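Local coordinates for mirolysin (Tannerella forsythia, PDB 6R7V), which is the latent zymogen of a pappalysin-family zinc metallopeptidase that probably cleaves proteins once its cysteine switch is released, at residues T44-N56 against G142-V156. The protein carries 1 engineered substitution. Sequence-based numbering, arbitrary orientation. Where two conformers were deposited one is given.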
# COMPACT_ATOMS: atom_id res chain seq x y z
N THR A 44 2.72 14.01 -13.17
CA THR A 44 3.25 12.83 -12.52
C THR A 44 3.63 13.14 -11.08
O THR A 44 4.25 14.18 -10.80
CB THR A 44 4.45 12.27 -13.28
OG1 THR A 44 4.08 12.01 -14.63
CG2 THR A 44 4.94 10.97 -12.67
N ILE A 45 3.19 12.27 -10.15
CA ILE A 45 3.51 12.38 -8.74
C ILE A 45 4.71 11.49 -8.50
O ILE A 45 4.69 10.33 -8.90
CB ILE A 45 2.28 11.96 -7.90
CG1 ILE A 45 1.15 12.99 -8.06
CG2 ILE A 45 2.67 11.75 -6.43
CD1 ILE A 45 -0.21 12.49 -7.55
N LEU A 46 5.78 12.04 -7.90
CA LEU A 46 6.99 11.28 -7.64
C LEU A 46 7.12 11.04 -6.14
O LEU A 46 7.06 11.98 -5.34
CB LEU A 46 8.21 12.05 -8.18
CG LEU A 46 9.60 11.47 -7.87
CD1 LEU A 46 9.74 10.05 -8.40
CD2 LEU A 46 10.68 12.36 -8.49
N ILE A 47 7.39 9.79 -5.78
CA ILE A 47 7.53 9.38 -4.39
C ILE A 47 8.96 8.93 -4.12
O ILE A 47 9.31 7.84 -4.57
CB ILE A 47 6.56 8.22 -4.06
CG1 ILE A 47 5.09 8.50 -4.43
CG2 ILE A 47 6.70 7.78 -2.57
CD1 ILE A 47 4.44 9.51 -3.73
N PRO A 48 9.76 9.68 -3.34
CA PRO A 48 11.08 9.18 -2.89
C PRO A 48 10.89 8.08 -1.89
O PRO A 48 10.06 8.21 -0.98
CB PRO A 48 11.72 10.42 -2.20
CG PRO A 48 10.88 11.61 -2.66
CD PRO A 48 9.48 11.03 -2.78
N VAL A 49 11.62 6.96 -2.04
CA VAL A 49 11.45 5.81 -1.18
C VAL A 49 12.73 5.49 -0.45
O VAL A 49 13.82 5.53 -1.02
CB VAL A 49 11.03 4.58 -2.05
CG1 VAL A 49 10.93 3.29 -1.21
CG2 VAL A 49 9.70 4.84 -2.77
N VAL A 50 12.60 5.09 0.80
CA VAL A 50 13.69 4.49 1.55
C VAL A 50 13.20 3.13 2.03
O VAL A 50 12.09 3.00 2.58
CB VAL A 50 14.24 5.37 2.69
CG1 VAL A 50 13.15 5.79 3.69
CG2 VAL A 50 15.42 4.71 3.40
N VAL A 51 14.00 2.11 1.75
CA VAL A 51 13.70 0.74 2.21
C VAL A 51 14.60 0.41 3.38
O VAL A 51 15.84 0.44 3.24
CB VAL A 51 13.87 -0.27 1.06
CG1 VAL A 51 13.56 -1.70 1.55
CG2 VAL A 51 12.95 0.10 -0.09
N HIS A 52 13.98 0.08 4.52
CA HIS A 52 14.71 -0.29 5.73
C HIS A 52 14.68 -1.78 5.89
O HIS A 52 13.64 -2.30 6.29
CB HIS A 52 14.11 0.36 6.99
CG HIS A 52 13.95 1.84 6.92
ND1 HIS A 52 15.04 2.68 6.99
CD2 HIS A 52 12.82 2.59 6.84
CE1 HIS A 52 14.56 3.91 6.91
NE2 HIS A 52 13.22 3.90 6.85
N VAL A 53 15.81 -2.46 5.61
CA VAL A 53 15.88 -3.92 5.84
C VAL A 53 16.32 -4.12 7.28
O VAL A 53 17.40 -3.65 7.67
CB VAL A 53 16.83 -4.62 4.84
CG1 VAL A 53 16.85 -6.14 5.07
CG2 VAL A 53 16.45 -4.30 3.40
N VAL A 54 15.46 -4.79 8.08
CA VAL A 54 15.75 -5.05 9.49
C VAL A 54 15.86 -6.56 9.60
O VAL A 54 14.89 -7.26 9.31
CB VAL A 54 14.66 -4.43 10.39
CG1 VAL A 54 14.97 -4.68 11.86
CG2 VAL A 54 14.48 -2.92 10.12
N TYR A 55 17.05 -7.06 9.93
CA TYR A 55 17.29 -8.49 9.82
C TYR A 55 17.92 -9.09 11.04
O TYR A 55 18.84 -8.52 11.62
CB TYR A 55 18.16 -8.77 8.56
CG TYR A 55 19.56 -8.18 8.60
CD1 TYR A 55 19.79 -6.85 8.22
CD2 TYR A 55 20.64 -8.94 8.99
CE1 TYR A 55 21.06 -6.29 8.30
CE2 TYR A 55 21.92 -8.39 9.08
CZ TYR A 55 22.12 -7.07 8.71
OH TYR A 55 23.38 -6.53 8.76
N ASN A 56 17.48 -10.31 11.35
CA ASN A 56 17.98 -11.09 12.48
C ASN A 56 18.86 -12.24 11.98
O ASN A 56 19.55 -12.87 12.77
CB ASN A 56 16.78 -11.62 13.28
CG ASN A 56 17.08 -12.56 14.42
OD1 ASN A 56 16.64 -13.73 14.43
ND2 ASN A 56 17.86 -12.08 15.39
N GLY A 142 14.23 -1.94 15.78
CA GLY A 142 13.98 -1.67 14.38
C GLY A 142 14.83 -0.53 13.86
O GLY A 142 16.03 -0.42 14.17
N ASN A 143 14.22 0.35 13.05
CA ASN A 143 14.97 1.50 12.52
C ASN A 143 14.05 2.70 12.37
O ASN A 143 12.98 2.59 11.74
CB ASN A 143 15.68 1.16 11.18
CG ASN A 143 16.68 2.20 10.75
OD1 ASN A 143 16.74 2.62 9.59
ND2 ASN A 143 17.47 2.70 11.68
N ASN A 144 14.41 3.84 12.98
CA ASN A 144 13.58 5.04 12.89
C ASN A 144 13.30 5.45 11.45
O ASN A 144 14.16 5.32 10.57
CB ASN A 144 14.26 6.23 13.57
CG ASN A 144 14.36 6.16 15.07
OD1 ASN A 144 13.83 5.27 15.73
ND2 ASN A 144 15.04 7.14 15.65
N ALA A 145 12.10 5.98 11.21
CA ALA A 145 11.75 6.49 9.90
C ALA A 145 12.60 7.69 9.52
O ALA A 145 13.08 8.44 10.39
CB ALA A 145 10.29 6.90 9.92
N TRP A 146 12.78 7.87 8.22
CA TRP A 146 13.33 9.07 7.63
C TRP A 146 12.18 10.02 7.42
O TRP A 146 11.13 9.58 6.91
CB TRP A 146 13.96 8.76 6.27
CG TRP A 146 15.26 8.02 6.31
CD1 TRP A 146 15.86 7.40 7.39
CD2 TRP A 146 16.14 7.82 5.21
NE1 TRP A 146 17.10 6.92 7.02
CE2 TRP A 146 17.26 7.10 5.67
CE3 TRP A 146 16.14 8.29 3.88
CZ2 TRP A 146 18.34 6.80 4.84
CZ3 TRP A 146 17.16 7.90 3.04
CH2 TRP A 146 18.26 7.19 3.53
N ASN A 147 12.38 11.30 7.75
CA ASN A 147 11.39 12.38 7.61
C ASN A 147 10.16 11.92 6.74
O ASN A 147 10.21 11.97 5.50
CB ASN A 147 12.04 13.60 6.99
CG ASN A 147 11.11 14.80 6.95
OD1 ASN A 147 9.89 14.70 7.19
ND2 ASN A 147 11.66 15.93 6.56
N THR A 148 9.03 11.56 7.39
CA THR A 148 7.87 11.00 6.68
C THR A 148 7.12 12.03 5.82
O THR A 148 6.24 11.63 5.04
CB THR A 148 6.92 10.29 7.64
OG1 THR A 148 6.48 11.23 8.61
CG2 THR A 148 7.58 9.11 8.32
N ARG A 149 7.50 13.32 5.93
CA ARG A 149 6.89 14.34 5.07
C ARG A 149 7.53 14.28 3.69
O ARG A 149 6.97 14.79 2.73
CB ARG A 149 7.12 15.74 5.65
CG ARG A 149 6.64 15.91 7.08
CD ARG A 149 6.92 17.31 7.63
NE ARG A 149 6.23 18.38 6.90
CZ ARG A 149 4.92 18.60 6.95
NH1 ARG A 149 4.13 17.78 7.64
NH2 ARG A 149 4.38 19.62 6.29
N ARG A 150 8.74 13.71 3.60
CA ARG A 150 9.51 13.72 2.37
C ARG A 150 9.77 12.35 1.77
O ARG A 150 10.03 12.28 0.56
CB ARG A 150 10.86 14.39 2.62
CG ARG A 150 10.65 15.88 2.92
CD ARG A 150 11.93 16.62 3.18
NE ARG A 150 11.65 17.72 4.09
CZ ARG A 150 12.55 18.59 4.53
NH1 ARG A 150 13.81 18.52 4.13
NH2 ARG A 150 12.19 19.55 5.38
N TYR A 151 9.76 11.29 2.57
CA TYR A 151 10.05 9.95 2.07
C TYR A 151 8.95 9.00 2.41
O TYR A 151 8.37 9.06 3.50
CB TYR A 151 11.33 9.37 2.75
CG TYR A 151 12.56 10.24 2.62
CD1 TYR A 151 13.50 10.01 1.61
CD2 TYR A 151 12.87 11.20 3.59
CE1 TYR A 151 14.68 10.76 1.54
CE2 TYR A 151 14.06 11.91 3.56
CZ TYR A 151 14.96 11.70 2.52
OH TYR A 151 16.11 12.44 2.47
N LEU A 152 8.69 8.07 1.49
CA LEU A 152 7.90 6.88 1.82
C LEU A 152 8.87 5.88 2.41
O LEU A 152 9.82 5.45 1.74
CB LEU A 152 7.17 6.28 0.61
CG LEU A 152 6.71 4.79 0.72
CD1 LEU A 152 5.65 4.59 1.83
CD2 LEU A 152 6.12 4.28 -0.58
N ASN A 153 8.62 5.50 3.66
CA ASN A 153 9.41 4.51 4.38
C ASN A 153 8.78 3.13 4.25
O ASN A 153 7.60 2.96 4.60
CB ASN A 153 9.49 4.86 5.86
CG ASN A 153 10.30 6.07 6.16
OD1 ASN A 153 11.47 5.98 6.58
ND2 ASN A 153 9.73 7.24 5.95
N ILE A 154 9.55 2.17 3.72
CA ILE A 154 9.12 0.80 3.57
C ILE A 154 10.02 -0.06 4.42
O ILE A 154 11.22 -0.17 4.09
CB ILE A 154 9.14 0.31 2.12
CG1 ILE A 154 8.30 1.21 1.18
CG2 ILE A 154 8.66 -1.15 2.10
CD1 ILE A 154 8.34 0.73 -0.33
N TRP A 155 9.50 -0.64 5.51
CA TRP A 155 10.31 -1.51 6.36
C TRP A 155 10.12 -2.93 5.89
O TRP A 155 8.98 -3.31 5.56
CB TRP A 155 9.88 -1.38 7.83
CG TRP A 155 10.29 -0.10 8.47
CD1 TRP A 155 11.38 0.09 9.27
CD2 TRP A 155 9.51 1.11 8.55
NE1 TRP A 155 11.39 1.37 9.77
CE2 TRP A 155 10.26 2.03 9.32
CE3 TRP A 155 8.29 1.53 8.00
CZ2 TRP A 155 9.79 3.32 9.61
CZ3 TRP A 155 7.84 2.82 8.25
CH2 TRP A 155 8.56 3.68 9.09
N VAL A 156 11.21 -3.71 5.81
CA VAL A 156 11.17 -5.11 5.41
C VAL A 156 11.70 -5.93 6.56
O VAL A 156 12.80 -5.63 7.04
CB VAL A 156 11.98 -5.33 4.13
CG1 VAL A 156 11.96 -6.80 3.71
CG2 VAL A 156 11.47 -4.42 3.00
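His52 on strand 45-55 turns its ring against Asn143, Trp146, Asn153 and Trp155. Its CG lies anti to the carbonyl carbon (chi1 -53°), which lays the ring alongside Trp155. His52 CB starts the contact at 3.6 Å from Trp155 CD1. His52 CD2 sits over one face of the same indole, 3.5 Å from Trp155 NE1. The two ring planes are inclined by 34°. His52 CE1, at the far edge of the imidazole, points at the face of Trp146 in an edge-to-face pair. His52 NE2 donates to Asn153 OD1 at 2.7 Å. That bond is nearly straight, lies in the imidazole plane and uses a lone pair of the amide oxygen. His52 ND1 is 3.1 Å from Asn143 OD1. It is hydrogen-bonded to Thr119 OG1 of strand 118-122.

Asn153 OD1 also accepts from Trp146 N, while Asn153 ND2 donates to Trp146 O. The amide thus pins the loop to the strand through both polar ends. Trp155 NE1 holds a second point of the loop, Asn143 O, at 2.8 Å. On the same face of the sheet, Val50 CG2 stands almost exactly on the normal of the Trp146 six-membered ring, 3.5 Å from the centroid, in a CH-pi contact.

The two strands run parallel. Backbone hydrogen bonds cross from Leu152 N to Pro48 O at one end and from Val54 N to Val156 O at the other. On the opposite face Val51 CG1 meets Val156 CG2 at 3.7 Å. This parallel pairing is consistent with the mixed sheet of a metzincin catalytic domain. The side chain of Ile154 is about 14 Å from the bound zinc ion. With both ring nitrogens engaged, the buried imidazole probably has little freedom to turn, and it ties strand 45-55 to the loop leading into strand 152-156.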